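Local coordinates for protein alpha,alpha-trehalose-phosphate synthase (UDP-forming) (Burkholderia xenovorans, PDB 5V0T) that belongs to glycosyltransferase family 20 of the GT-B clan and binds uridine-5'-diphosphate and 6-O-phosphono-alpha-D-glucopyranose, at residues Val381-Val386 and Gln407-Ala412; Tyr242-Ala247 and Asp444-Leu449; Leu413-Val418 and Ala424-Arg429. All coordinates share one frame; numbering follows the deposited sequence.

Contact 1: Val381-Val386 and Gln407-Ala412. With UDP (uridine-5'-diphosphate), chain I.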
ATOM      1  N   VAL A 381      -5.952  -1.729   4.126  1.00 18.93           N
ATOM      2  CA  VAL A 381      -6.465  -2.386   5.323  1.00 17.87           C
ATOM      3  C   VAL A 381      -7.451  -1.476   6.044  1.00 17.08           C
ATOM      4  O   VAL A 381      -8.481  -1.931   6.544  1.00 18.89           O
ATOM      5  CB  VAL A 381      -5.304  -2.822   6.239  1.00 15.14           C
ATOM      6  CG1 VAL A 381      -5.771  -2.950   7.720  1.00 15.13           C
ATOM      7  CG2 VAL A 381      -4.688  -4.152   5.731  1.00 13.62           C
ATOM      8  N   ALA A 382      -7.167  -0.176   6.087  1.00 17.74           N
ATOM      9  CA  ALA A 382      -8.110   0.752   6.713  1.00 18.22           C
ATOM     10  C   ALA A 382      -9.466   0.715   6.012  1.00 18.39           C
ATOM     11  O   ALA A 382     -10.517   0.713   6.669  1.00 17.51           O
ATOM     12  CB  ALA A 382      -7.542   2.178   6.699  1.00 18.00           C
ATOM     13  N   LYS A 383      -9.464   0.715   4.670  1.00 13.95           N
ATOM     14  CA  LYS A 383     -10.717   0.706   3.927  1.00 16.38           C
ATOM     15  C   LYS A 383     -11.422  -0.638   4.061  1.00 18.29           C
ATOM     16  O   LYS A 383     -12.656  -0.692   4.153  1.00 20.06           O
ATOM     17  CB  LYS A 383     -10.466   1.050   2.455  1.00 15.64           C
ATOM     18  CG  LYS A 383      -9.904   2.468   2.281  1.00 19.28           C
ATOM     19  CD  LYS A 383      -9.873   2.910   0.823  1.00 21.57           C
ATOM     20  CE  LYS A 383      -9.488   4.383   0.712  1.00 20.07           C
ATOM     21  NZ  LYS A 383      -9.553   4.839  -0.708  1.00 20.37           N
ATOM     22  N   GLU A 384     -10.647  -1.727   4.092  1.00 18.04           N
ATOM     23  CA  GLU A 384     -11.201  -3.061   4.300  1.00 21.34           C
ATOM     24  C   GLU A 384     -11.793  -3.220   5.698  1.00 22.67           C
ATOM     25  O   GLU A 384     -12.854  -3.842   5.855  1.00 17.99           O
ATOM     26  CB  GLU A 384     -10.116  -4.114   4.050  1.00 21.07           C
ATOM     27  CG  GLU A 384      -9.657  -4.182   2.576  1.00 21.11           C
ATOM     28  CD  GLU A 384      -8.395  -5.027   2.373  1.00 23.33           C
ATOM     29  OE1 GLU A 384      -7.948  -5.154   1.219  1.00 24.35           O
ATOM     30  OE2 GLU A 384      -7.846  -5.558   3.361  1.00 22.39           O
ATOM     31  N   TYR A 385     -11.110  -2.708   6.729  1.00 19.64           N
ATOM     32  CA  TYR A 385     -11.655  -2.799   8.084  1.00 19.83           C
ATOM     33  C   TYR A 385     -13.029  -2.139   8.159  1.00 22.15           C
ATOM     34  O   TYR A 385     -13.987  -2.724   8.676  1.00 20.00           O
ATOM     35  CB  TYR A 385     -10.703  -2.171   9.121  1.00 15.28           C
ATOM     36  CG  TYR A 385     -11.361  -2.094  10.476  1.00 16.60           C
ATOM     37  CD1 TYR A 385     -11.387  -3.201  11.318  1.00 17.43           C
ATOM     38  CD2 TYR A 385     -12.024  -0.932  10.891  1.00 14.78           C
ATOM     39  CE1 TYR A 385     -12.053  -3.161  12.554  1.00 18.15           C
ATOM     40  CE2 TYR A 385     -12.697  -0.887  12.121  1.00 17.44           C
ATOM     41  CZ  TYR A 385     -12.692  -2.000  12.947  1.00 20.41           C
ATOM     42  OH  TYR A 385     -13.340  -1.959  14.164  1.00 22.29           O
ATOM     43  N   VAL A 386     -13.150  -0.922   7.634  1.00 17.82           N
ATOM     44  CA  VAL A 386     -14.436  -0.241   7.682  1.00 21.76           C
ATOM     45  C   VAL A 386     -15.485  -1.022   6.896  1.00 22.23           C
ATOM     46  O   VAL A 386     -16.622  -1.198   7.352  1.00 21.41           O
ATOM     47  CB  VAL A 386     -14.292   1.197   7.155  1.00 21.13           C
ATOM     48  CG1 VAL A 386     -15.667   1.809   6.943  1.00 17.01           C
ATOM     49  CG2 VAL A 386     -13.445   2.037   8.121  1.00 18.35           C
ATOM     50  N   GLN A 407      -7.141  11.157   4.056  1.00 22.49           N
ATOM     51  CA  GLN A 407      -7.667  12.299   3.314  1.00 25.21           C
ATOM     52  C   GLN A 407      -9.154  12.152   2.998  1.00 31.85           C
ATOM     53  O   GLN A 407      -9.811  13.156   2.729  1.00 35.38           O
ATOM     54  CB  GLN A 407      -6.896  12.511   2.008  1.00 23.02           C
ATOM     55  CG  GLN A 407      -5.427  12.878   2.172  1.00 27.35           C
ATOM     56  CD  GLN A 407      -5.228  14.242   2.795  1.00 37.43           C
ATOM     57  OE1 GLN A 407      -4.646  14.360   3.870  1.00 44.43           O
ATOM     58  NE2 GLN A 407      -5.697  15.278   2.119  1.00 44.67           N
ATOM     59  N   GLU A 408      -9.708  10.937   3.030  1.00 30.74           N
ATOM     60  CA  GLU A 408     -11.112  10.762   2.698  1.00 32.26           C
ATOM     61  C   GLU A 408     -11.950  10.142   3.805  1.00 31.31           C
ATOM     62  O   GLU A 408     -13.169  10.326   3.788  1.00 37.62           O
ATOM     63  CB  GLU A 408     -11.278   9.936   1.402  1.00 39.22           C
ATOM     64  CG  GLU A 408     -10.419   8.677   1.267  1.00 45.58           C
ATOM     65  CD  GLU A 408     -10.238   8.181  -0.200  1.00 41.17           C
ATOM     66  OE1 GLU A 408     -11.096   8.424  -1.085  1.00 44.81           O
ATOM     67  OE2 GLU A 408      -9.217   7.526  -0.468  1.00 24.22           O
ATOM     68  N   LEU A 409     -11.346   9.460   4.787  1.00 25.21           N
ATOM     69  CA  LEU A 409     -12.107   8.694   5.781  1.00 29.14           C
ATOM     70  C   LEU A 409     -12.385   9.563   7.004  1.00 33.35           C
ATOM     71  O   LEU A 409     -11.745   9.436   8.049  1.00 34.36           O
ATOM     72  CB  LEU A 409     -11.360   7.427   6.174  1.00 25.30           C
ATOM     73  CG  LEU A 409     -11.246   6.371   5.084  1.00 25.20           C
ATOM     74  CD1 LEU A 409     -10.650   5.079   5.661  1.00 20.85           C
ATOM     75  CD2 LEU A 409     -12.623   6.139   4.462  1.00 28.60           C
ATOM     76  N   ASP A 410     -13.403  10.423   6.882  1.00 34.17           N
ATOM     77  CA  ASP A 410     -13.684  11.400   7.936  1.00 40.84           C
ATOM     78  C   ASP A 410     -14.150  10.754   9.238  1.00 42.35           C
ATOM     79  O   ASP A 410     -13.932  11.314  10.319  1.00 52.97           O
ATOM     80  CB  ASP A 410     -14.732  12.405   7.459  1.00 53.72           C
ATOM     81  CG  ASP A 410     -14.127  13.547   6.675  1.00 70.65           C
ATOM     82  OD1 ASP A 410     -12.980  13.943   6.985  1.00 70.63           O
ATOM     83  OD2 ASP A 410     -14.799  14.049   5.750  1.00 79.86           O
ATOM     84  N   GLY A 411     -14.804   9.608   9.165  1.00 28.39           N
ATOM     85  CA  GLY A 411     -15.311   8.968  10.362  1.00 26.08           C
ATOM     86  C   GLY A 411     -14.291   8.241  11.203  1.00 26.73           C
ATOM     87  O   GLY A 411     -14.647   7.660  12.229  1.00 24.35           O
ATOM     88  N   ALA A 412     -13.028   8.226  10.794  1.00 22.51           N
ATOM     89  CA  ALA A 412     -12.011   7.600  11.618  1.00 20.32           C
ATOM     90  C   ALA A 412     -11.588   8.543  12.751  1.00 17.96           C
ATOM     91  O   ALA A 412     -11.782   9.761  12.693  1.00 22.41           O
ATOM     92  CB  ALA A 412     -10.797   7.218  10.769  1.00 23.89           C
TER
HETATM   93  N1  UDP I 501      -3.240  -8.780   3.194  1.00 19.72           N
HETATM   94  C2  UDP I 501      -3.512 -10.116   2.944  1.00 23.93           C
HETATM   95  N3  UDP I 501      -2.990 -10.995   3.849  1.00 19.29           N
HETATM   96  C4  UDP I 501      -2.241 -10.686   4.963  1.00 20.79           C
HETATM   97  C5  UDP I 501      -2.005  -9.280   5.163  1.00 17.22           C
HETATM   98  C6  UDP I 501      -2.512  -8.391   4.295  1.00 23.47           C
HETATM   99  O2  UDP I 501      -4.157 -10.493   1.981  1.00 22.35           O
HETATM  100  O4  UDP I 501      -1.841 -11.600   5.694  1.00 23.30           O
HETATM  101  C1' UDP I 501      -3.787  -7.794   2.257  1.00 17.50           C
HETATM  102  C2' UDP I 501      -4.763  -6.813   2.903  1.00 16.98           C
HETATM  103  O2' UDP I 501      -6.062  -7.380   2.935  1.00 21.07           O
HETATM  104  C3' UDP I 501      -4.653  -5.623   1.947  1.00 20.29           C
HETATM  105  C4' UDP I 501      -3.177  -5.660   1.535  1.00 19.23           C
HETATM  106  O4' UDP I 501      -2.723  -7.010   1.768  1.00 18.00           O
HETATM  107  O3' UDP I 501      -5.472  -5.765   0.791  1.00 17.02           O
HETATM  108  C5' UDP I 501      -2.279  -4.692   2.259  1.00 16.17           C
HETATM  109  O5' UDP I 501      -2.402  -3.418   1.598  1.00 17.98           O
HETATM  110  PA  UDP I 501      -2.127  -2.061   2.365  1.00 17.27           P
HETATM  111  O1A UDP I 501      -2.823  -2.044   3.711  1.00 18.00           O
HETATM  112  O2A UDP I 501      -2.485  -0.962   1.436  1.00 14.97           O
HETATM  113  O3A UDP I 501      -0.577  -2.057   2.669  1.00 18.41           O
HETATM  114  PB  UDP I 501       0.724  -2.514   1.887  1.00 19.22           P
HETATM  115  O1B UDP I 501       0.372  -2.269   0.417  1.00 20.19           O
HETATM  116  O2B UDP I 501       1.776  -1.483   2.348  1.00 16.73           O
HETATM  117  O3B UDP I 501       1.084  -3.920   2.195  1.00 17.55           O
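K383 NZ is held by two acceptors. The carboxylate oxygen E408 OE2 lies 2.7 Å from it in a hydrogen-bonded salt bridge, and the backbone carbonyl of I239 accepts a second hydrogen bond. The ammonium does not meet the carboxylate in its plane; it sits well above it, 61° out. The two side chains cross at about a right angle. With CG anti to its own carbonyl carbon (chi1 -63°) and every later bond extended, the lysine runs its full length from helix 380-388 to the loop before strand 413-415. Nearer the backbone of the lysine the packing is apolar and at longer range: L409 CD1 approaches K383 CG at 4.3 Å and A382 CB at 4.4 Å.

The same helix serves a different partner on another face. V381 N, in the first turn, donates to UDP O1A over 3.2 Å, close to straight at 159°. Farther along the helix, E384 takes both ribose hydroxyls, O3' on OE1 and O2' on OE2, each at 2.6 Å. This two-pronged grip on the ribose is as in many nucleotide-sugar-dependent GT-B glycosyltransferases, and here R356 holds OE1 as a second shell.

The implication is one of divided labour: E384 and V381 face the nucleotide, while the buried lysine between them in sequence turns to the loop and pairs its charge with E408.

Contact 2: Tyr242-Ala247 and Asp444-Leu449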
ATOM      1  N   TYR A 242     -13.726  -2.532  -3.129  1.00 23.05           N
ATOM      2  CA  TYR A 242     -15.132  -2.837  -3.365  1.00 24.62           C
ATOM      3  C   TYR A 242     -15.787  -3.020  -2.002  1.00 22.02           C
ATOM      4  O   TYR A 242     -15.797  -4.137  -1.468  1.00 25.37           O
ATOM      5  CB  TYR A 242     -15.321  -4.101  -4.204  1.00 27.00           C
ATOM      6  CG  TYR A 242     -14.934  -3.986  -5.653  1.00 29.08           C
ATOM      7  CD1 TYR A 242     -15.575  -3.081  -6.495  1.00 28.42           C
ATOM      8  CD2 TYR A 242     -13.941  -4.797  -6.188  1.00 35.18           C
ATOM      9  CE1 TYR A 242     -15.230  -2.986  -7.834  1.00 35.98           C
ATOM     10  CE2 TYR A 242     -13.583  -4.707  -7.524  1.00 31.29           C
ATOM     11  CZ  TYR A 242     -14.234  -3.803  -8.342  1.00 32.95           C
ATOM     12  OH  TYR A 242     -13.874  -3.709  -9.660  1.00 39.34           O
ATOM     13  N   PRO A 243     -16.319  -1.957  -1.399  1.00 24.06           N
ATOM     14  CA  PRO A 243     -16.716  -2.060   0.017  1.00 23.32           C
ATOM     15  C   PRO A 243     -17.860  -3.033   0.269  1.00 26.66           C
ATOM     16  O   PRO A 243     -17.838  -3.751   1.276  1.00 25.18           O
ATOM     17  CB  PRO A 243     -17.095  -0.616   0.376  1.00 24.88           C
ATOM     18  CG  PRO A 243     -17.435   0.031  -0.939  1.00 31.10           C
ATOM     19  CD  PRO A 243     -16.507  -0.600  -1.939  1.00 27.29           C
ATOM     20  N   ASP A 244     -18.862  -3.086  -0.606  1.00 28.48           N
ATOM     21  CA  ASP A 244     -19.981  -4.000  -0.360  1.00 27.15           C
ATOM     22  C   ASP A 244     -19.575  -5.448  -0.613  1.00 32.67           C
ATOM     23  O   ASP A 244     -20.115  -6.365   0.021  1.00 32.30           O
ATOM     24  CB  ASP A 244     -21.185  -3.581  -1.200  1.00 30.08           C
ATOM     25  CG  ASP A 244     -21.779  -2.255  -0.722  1.00 34.43           C
ATOM     26  OD1 ASP A 244     -21.887  -2.048   0.513  1.00 38.20           O
ATOM     27  OD2 ASP A 244     -22.106  -1.405  -1.566  1.00 38.33           O
ATOM     28  N   GLU A 245     -18.580  -5.659  -1.479  1.00 28.11           N
ATOM     29  CA  GLU A 245     -18.009  -6.986  -1.678  1.00 37.58           C
ATOM     30  C   GLU A 245     -17.251  -7.448  -0.436  1.00 33.30           C
ATOM     31  O   GLU A 245     -17.342  -8.618  -0.045  1.00 31.26           O
ATOM     32  CB  GLU A 245     -17.101  -6.958  -2.909  1.00 40.02           C
ATOM     33  CG  GLU A 245     -16.473  -8.281  -3.330  1.00 59.03           C
ATOM     34  CD  GLU A 245     -15.948  -8.244  -4.775  1.00 76.26           C
ATOM     35  OE1 GLU A 245     -16.440  -7.419  -5.576  1.00 82.24           O
ATOM     36  OE2 GLU A 245     -15.042  -9.037  -5.114  1.00 80.68           O
ATOM     37  N   ILE A 246     -16.515  -6.542   0.208  1.00 23.98           N
ATOM     38  CA  ILE A 246     -15.801  -6.901   1.429  1.00 26.16           C
ATOM     39  C   ILE A 246     -16.784  -7.194   2.553  1.00 23.33           C
ATOM     40  O   ILE A 246     -16.558  -8.085   3.379  1.00 25.75           O
ATOM     41  CB  ILE A 246     -14.817  -5.784   1.822  1.00 19.58           C
ATOM     42  CG1 ILE A 246     -13.673  -5.677   0.805  1.00 22.32           C
ATOM     43  CG2 ILE A 246     -14.280  -5.995   3.236  1.00 19.35           C
ATOM     44  CD1 ILE A 246     -12.990  -4.326   0.869  1.00 22.71           C
ATOM     45  N   ALA A 247     -17.874  -6.431   2.617  1.00 20.76           N
ATOM     46  CA  ALA A 247     -18.884  -6.648   3.648  1.00 25.58           C
ATOM     47  C   ALA A 247     -19.501  -8.038   3.530  1.00 31.10           C
ATOM     48  O   ALA A 247     -19.632  -8.760   4.525  1.00 24.89           O
ATOM     49  CB  ALA A 247     -19.967  -5.566   3.553  1.00 25.44           C
ATOM     50  N   ASP A 444     -21.024   7.281   7.177  1.00 34.79           N
ATOM     51  CA  ASP A 444     -20.354   8.281   6.348  1.00 33.61           C
ATOM     52  C   ASP A 444     -19.208   7.667   5.561  1.00 30.97           C
ATOM     53  O   ASP A 444     -19.024   7.971   4.379  1.00 30.25           O
ATOM     54  CB  ASP A 444     -19.829   9.433   7.209  1.00 39.85           C
ATOM     55  CG  ASP A 444     -20.931  10.147   7.970  1.00 52.52           C
ATOM     56  OD1 ASP A 444     -22.109  10.063   7.546  1.00 54.29           O
ATOM     57  OD2 ASP A 444     -20.612  10.797   8.990  1.00 53.83           O
ATOM     58  N   MET A 445     -18.419   6.802   6.193  1.00 26.53           N
ATOM     59  CA  MET A 445     -17.277   6.248   5.480  1.00 26.79           C
ATOM     60  C   MET A 445     -17.721   5.301   4.372  1.00 29.57           C
ATOM     61  O   MET A 445     -17.108   5.273   3.301  1.00 30.83           O
ATOM     62  CB  MET A 445     -16.335   5.556   6.458  1.00 22.76           C
ATOM     63  CG  MET A 445     -15.615   6.553   7.353  1.00 26.40           C
ATOM     64  SD  MET A 445     -14.312   5.817   8.345  1.00 25.12           S
ATOM     65  CE  MET A 445     -15.248   4.954   9.599  1.00 21.08           C
ATOM     66  N   MET A 446     -18.790   4.531   4.601  1.00 26.25           N
ATOM     67  CA  MET A 446     -19.273   3.619   3.569  1.00 25.11           C
ATOM     68  C   MET A 446     -19.738   4.386   2.335  1.00 26.83           C
ATOM     69  O   MET A 446     -19.509   3.950   1.200  1.00 28.36           O
ATOM     70  CB  MET A 446     -20.405   2.738   4.116  1.00 22.78           C
ATOM     71  CG  MET A 446     -19.895   1.642   5.060  1.00 26.01           C
ATOM     72  SD  MET A 446     -18.671   0.498   4.342  1.00 28.38           S
ATOM     73  CE  MET A 446     -19.727  -0.591   3.379  1.00 26.92           C
ATOM     74  N   VAL A 447     -20.400   5.525   2.536  1.00 30.23           N
ATOM     75  CA  VAL A 447     -20.774   6.373   1.406  1.00 34.54           C
ATOM     76  C   VAL A 447     -19.532   6.770   0.614  1.00 34.11           C
ATOM     77  O   VAL A 447     -19.489   6.638  -0.616  1.00 32.40           O
ATOM     78  CB  VAL A 447     -21.558   7.602   1.893  1.00 38.47           C
ATOM     79  CG1 VAL A 447     -21.781   8.584   0.752  1.00 34.58           C
ATOM     80  CG2 VAL A 447     -22.894   7.158   2.488  1.00 40.16           C
ATOM     81  N   GLN A 448     -18.489   7.233   1.316  1.00 30.50           N
ATOM     82  CA  GLN A 448     -17.251   7.634   0.650  1.00 27.66           C
ATOM     83  C   GLN A 448     -16.644   6.468  -0.119  1.00 28.36           C
ATOM     84  O   GLN A 448     -16.299   6.596  -1.299  1.00 24.85           O
ATOM     85  CB  GLN A 448     -16.258   8.176   1.683  1.00 29.32           C
ATOM     86  CG  GLN A 448     -15.080   8.965   1.109  1.00 35.05           C
ATOM     87  CD  GLN A 448     -14.102   8.119   0.291  1.00 44.50           C
ATOM     88  OE1 GLN A 448     -13.768   6.990   0.671  1.00 47.21           O
ATOM     89  NE2 GLN A 448     -13.642   8.665  -0.841  1.00 31.04           N
ATOM     90  N   LEU A 449     -16.494   5.320   0.547  1.00 21.72           N
ATOM     91  CA  LEU A 449     -15.889   4.152  -0.079  1.00 25.97           C
ATOM     92  C   LEU A 449     -16.700   3.657  -1.270  1.00 27.77           C
ATOM     93  O   LEU A 449     -16.123   3.165  -2.243  1.00 24.00           O
ATOM     94  CB  LEU A 449     -15.743   3.031   0.950  1.00 24.30           C
ATOM     95  CG  LEU A 449     -14.841   3.340   2.137  1.00 25.84           C
ATOM     96  CD1 LEU A 449     -14.988   2.278   3.205  1.00 29.08           C
ATOM     97  CD2 LEU A 449     -13.398   3.451   1.671  1.00 23.32           C
TER
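P243 and L449 bring their CA atoms to 6.3 Å where the short helical segments 243-247 and 444-449 pass each other, axes 10.9 Å apart and N-to-C directions 122° from one another. It is a helix packed by its beginning: Y242 occupies the N-cap and P243 is the first helical residue, so it is the proline ring that this helix presents to L449. That ring lies against the backbone as well as the side chain of L449. Its CG stands 3.6 Å from L449 O and 3.9 Å from L449 CB.

The second touch comes from M446. Its chain is bent at both chi2 (-58°) and chi3 (-78°), which brings the terminal methyl toward the first turn of helix 243-252. M446 CE thereby rests 4.0 Å from P243 CB and 3.9 Å from D244 OD1. The carboxylate of D244 finds its strong partner just beyond, in a salt bridge with R450, an ion pair that joins the same two helices beside the apolar contact.

Helix 380-388 packs against both partners, with S387 against P243 and I246, and V386 against M445. At the start of helix 243-252, the side chain of Y242 packs on K41 and E42 of helix 31-43, and its hydroxyl is hydrogen-bonded to D38 O and S455 OG.

Contact 3: Leu413-Val418 and Ala424-Arg429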
ATOM      1  N   LEU A 413     -10.999   7.959  13.790  1.00 19.23           N
ATOM      2  CA  LEU A 413     -10.269   8.720  14.796  1.00 22.30           C
ATOM      3  C   LEU A 413      -8.847   8.895  14.281  1.00 21.84           C
ATOM      4  O   LEU A 413      -8.063   7.939  14.269  1.00 20.89           O
ATOM      5  CB  LEU A 413     -10.288   8.019  16.153  1.00 22.36           C
ATOM      6  CG  LEU A 413     -11.647   7.828  16.841  1.00 24.71           C
ATOM      7  CD1 LEU A 413     -11.511   6.875  18.049  1.00 19.78           C
ATOM      8  CD2 LEU A 413     -12.264   9.172  17.270  1.00 27.08           C
ATOM      9  N   ILE A 414      -8.524  10.113  13.850  1.00 21.65           N
ATOM     10  CA  ILE A 414      -7.232  10.420  13.232  1.00 19.86           C
ATOM     11  C   ILE A 414      -6.213  10.687  14.325  1.00 21.18           C
ATOM     12  O   ILE A 414      -6.485  11.448  15.263  1.00 22.26           O
ATOM     13  CB  ILE A 414      -7.351  11.635  12.294  1.00 22.28           C
ATOM     14  CG1 ILE A 414      -8.447  11.410  11.260  1.00 25.01           C
ATOM     15  CG2 ILE A 414      -6.031  11.866  11.562  1.00 20.12           C
ATOM     16  CD1 ILE A 414      -8.187  10.222  10.404  1.00 24.49           C
ATOM     17  N   VAL A 415      -5.035  10.065  14.215  1.00 19.42           N
ATOM     18  CA  VAL A 415      -3.999  10.193  15.224  1.00 15.45           C
ATOM     19  C   VAL A 415      -2.669  10.482  14.548  1.00 21.93           C
ATOM     20  O   VAL A 415      -2.462  10.184  13.371  1.00 17.84           O
ATOM     21  CB  VAL A 415      -3.877   8.930  16.106  1.00 15.56           C
ATOM     22  CG1 VAL A 415      -5.189   8.672  16.854  1.00 16.68           C
ATOM     23  CG2 VAL A 415      -3.519   7.742  15.269  1.00 15.81           C
ATOM     24  N   ASN A 416      -1.772  11.081  15.315  1.00 16.57           N
ATOM     25  CA  ASN A 416      -0.376  11.185  14.921  1.00 16.63           C
ATOM     26  C   ASN A 416       0.375  10.053  15.598  1.00 20.40           C
ATOM     27  O   ASN A 416       0.432  10.025  16.839  1.00 23.02           O
ATOM     28  CB  ASN A 416       0.201  12.536  15.328  1.00 23.02           C
ATOM     29  CG  ASN A 416       1.611  12.760  14.784  1.00 26.55           C
ATOM     30  OD1 ASN A 416       2.435  11.849  14.752  1.00 25.37           O
ATOM     31  ND2 ASN A 416       1.876  13.966  14.332  1.00 21.48           N
ATOM     32  N   PRO A 417       0.964   9.113  14.852  1.00 20.51           N
ATOM     33  CA  PRO A 417       1.597   7.944  15.502  1.00 26.14           C
ATOM     34  C   PRO A 417       2.761   8.285  16.421  1.00 25.28           C
ATOM     35  O   PRO A 417       3.054   7.506  17.336  1.00 29.08           O
ATOM     36  CB  PRO A 417       2.066   7.078  14.317  1.00 25.74           C
ATOM     37  CG  PRO A 417       1.430   7.657  13.103  1.00 30.89           C
ATOM     38  CD  PRO A 417       1.106   9.093  13.388  1.00 23.99           C
ATOM     39  N   VAL A 418       3.443   9.414  16.228  1.00 23.16           N
ATOM     40  CA  VAL A 418       4.521   9.842  17.119  0.61 24.09           C
ATOM     41  C   VAL A 418       4.003  10.140  18.522  1.00 25.51           C
ATOM     42  O   VAL A 418       4.757  10.085  19.500  1.00 26.99           O
ATOM     43  CB  VAL A 418       5.210  11.079  16.505  0.61 28.55           C
ATOM     44  CG1 VAL A 418       6.238  11.670  17.445  0.61 29.67           C
ATOM     45  CG2 VAL A 418       5.855  10.717  15.163  0.61 36.14           C
ATOM     46  N   ALA A 424      -2.987   6.300  22.517  1.00 18.83           N
ATOM     47  CA  ALA A 424      -3.641   5.579  23.608  1.00 19.14           C
ATOM     48  C   ALA A 424      -5.003   6.181  23.923  1.00 18.99           C
ATOM     49  O   ALA A 424      -5.957   5.454  24.229  1.00 19.06           O
ATOM     50  CB  ALA A 424      -2.759   5.592  24.863  1.00 17.84           C
ATOM     51  N   GLU A 425      -5.104   7.513  23.892  1.00 20.80           N
ATOM     52  CA  GLU A 425      -6.397   8.151  24.135  1.00 18.72           C
ATOM     53  C   GLU A 425      -7.390   7.794  23.038  1.00 22.29           C
ATOM     54  O   GLU A 425      -8.586   7.618  23.307  1.00 21.72           O
ATOM     55  CB  GLU A 425      -6.220   9.663  24.236  1.00 22.86           C
ATOM     56  CG  GLU A 425      -5.528  10.075  25.511  1.00 27.72           C
ATOM     57  CD  GLU A 425      -4.922  11.461  25.432  1.00 37.77           C
ATOM     58  OE1 GLU A 425      -4.319  11.872  26.435  1.00 40.05           O
ATOM     59  OE2 GLU A 425      -5.040  12.133  24.382  1.00 40.90           O
ATOM     60  N   ALA A 426      -6.911   7.677  21.795  1.00 20.59           N
ATOM     61  CA  ALA A 426      -7.779   7.240  20.710  1.00 20.79           C
ATOM     62  C   ALA A 426      -8.254   5.805  20.923  1.00 22.21           C
ATOM     63  O   ALA A 426      -9.415   5.487  20.639  1.00 20.23           O
ATOM     64  CB  ALA A 426      -7.062   7.368  19.362  1.00 15.47           C
ATOM     65  N   LEU A 427      -7.370   4.917  21.405  1.00 20.76           N
ATOM     66  CA  LEU A 427      -7.807   3.548  21.697  1.00 20.46           C
ATOM     67  C   LEU A 427      -8.912   3.537  22.743  1.00 20.05           C
ATOM     68  O   LEU A 427      -9.900   2.802  22.611  1.00 20.78           O
ATOM     69  CB  LEU A 427      -6.636   2.686  22.173  1.00 18.84           C
ATOM     70  CG  LEU A 427      -5.568   2.329  21.134  1.00 19.10           C
ATOM     71  CD1 LEU A 427      -4.457   1.478  21.782  1.00 22.89           C
ATOM     72  CD2 LEU A 427      -6.164   1.592  19.944  1.00 17.86           C
ATOM     73  N   ALA A 428      -8.759   4.333  23.802  1.00 20.73           N
ATOM     74  CA  ALA A 428      -9.783   4.368  24.841  1.00 23.15           C
ATOM     75  C   ALA A 428     -11.089   4.935  24.305  1.00 25.32           C
ATOM     76  O   ALA A 428     -12.174   4.425  24.613  1.00 22.03           O
ATOM     77  CB  ALA A 428      -9.294   5.193  26.032  1.00 18.99           C
ATOM     78  N   ARG A 429     -10.999   6.002  23.513  1.00 19.82           N
ATOM     79  CA  ARG A 429     -12.185   6.595  22.908  1.00 21.62           C
ATOM     80  C   ARG A 429     -12.889   5.597  21.991  1.00 24.82           C
ATOM     81  O   ARG A 429     -14.119   5.445  22.051  1.00 24.15           O
ATOM     82  CB  ARG A 429     -11.780   7.859  22.150  1.00 24.53           C
ATOM     83  CG  ARG A 429     -12.852   8.475  21.284  1.00 31.21           C
ATOM     84  CD  ARG A 429     -13.544   9.611  21.993  1.00 43.20           C
ATOM     85  NE  ARG A 429     -14.217  10.464  21.023  1.00 41.33           N
ATOM     86  CZ  ARG A 429     -15.507  10.390  20.716  1.00 38.48           C
ATOM     87  NH1 ARG A 429     -16.309   9.492  21.316  1.00 28.88           N
ATOM     88  NH2 ARG A 429     -15.992  11.225  19.796  1.00 34.20           N
TER
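L413 and V415 face A426 and R429 in a strand-helix pairing from the Rossmann-like part of the GT-B fold. Strand 413-415 is an outermost strand of a six-stranded parallel sheet, and the chain then turns back into helix 420-432. The short segments run nearly antiparallel, their axes 9.1 Å apart and their directions at 169°, as expected when a helix runs back along the strand before it. Alternation along the strand sorts the side chains: those of L413 and V415 point toward the helix, that of I414 away.

Across the two segments the contact is van der Waals, without a hydrogen bond. V415 CG1 meets A426 CB at 3.4 Å, tighter than usual for two carbons; the alanine methyl is the whole of the helix's side chain at this point. L413 touches backbone and side chain alike: its CD1 lies 3.6 Å from A426 O and 3.9 Å from R429 CG. Leucine and arginine cross at about a right angle, and L413 CD2 approaches the guanidinium group obliquely.

The one charged side chain that takes part, R429, is exposed. Its CG is anti to the backbone N (chi1 171°), which sets the aliphatic root of the chain against L413; the chain then bends at chi2, and NH2 forms a salt bridge with E437 of the next helix. R441, also from that helix, touches both L413 and R429.

Backbone hydrogen bonds tie the strand into the sheet. L413 pairs with L397 and L399, and V415 with L399 and R401, fixing the strand beside strand 396-400. Past its end the chain forms an Asx turn, closed by a side-chain bond: N416 OD1 accepts from V418 N at 3.0 Å, with an N-H...O angle of 147°.

Contacts 1 and 2 form one continuous packed region, their centres 9 Å apart. Q448 NE2 approaches E408 OE1 in what is at most a weak hydrogen bond, and K383 CD lies 3.7 Å from L449 CD2, so helix 435-451 backs the loop and helix of contact 1. UDP is bound directly by contact 1, whereas the side chain of L449 in contact 2 is about 12 Å from it. Contact 3 lies farther out, its centre 14 Å from that of contact 1, which it adjoins in sequence at A412 and L413, and 23 Å from that of contact 2. Along the chain, contact 2 closes a long loop within which both other contacts are nested.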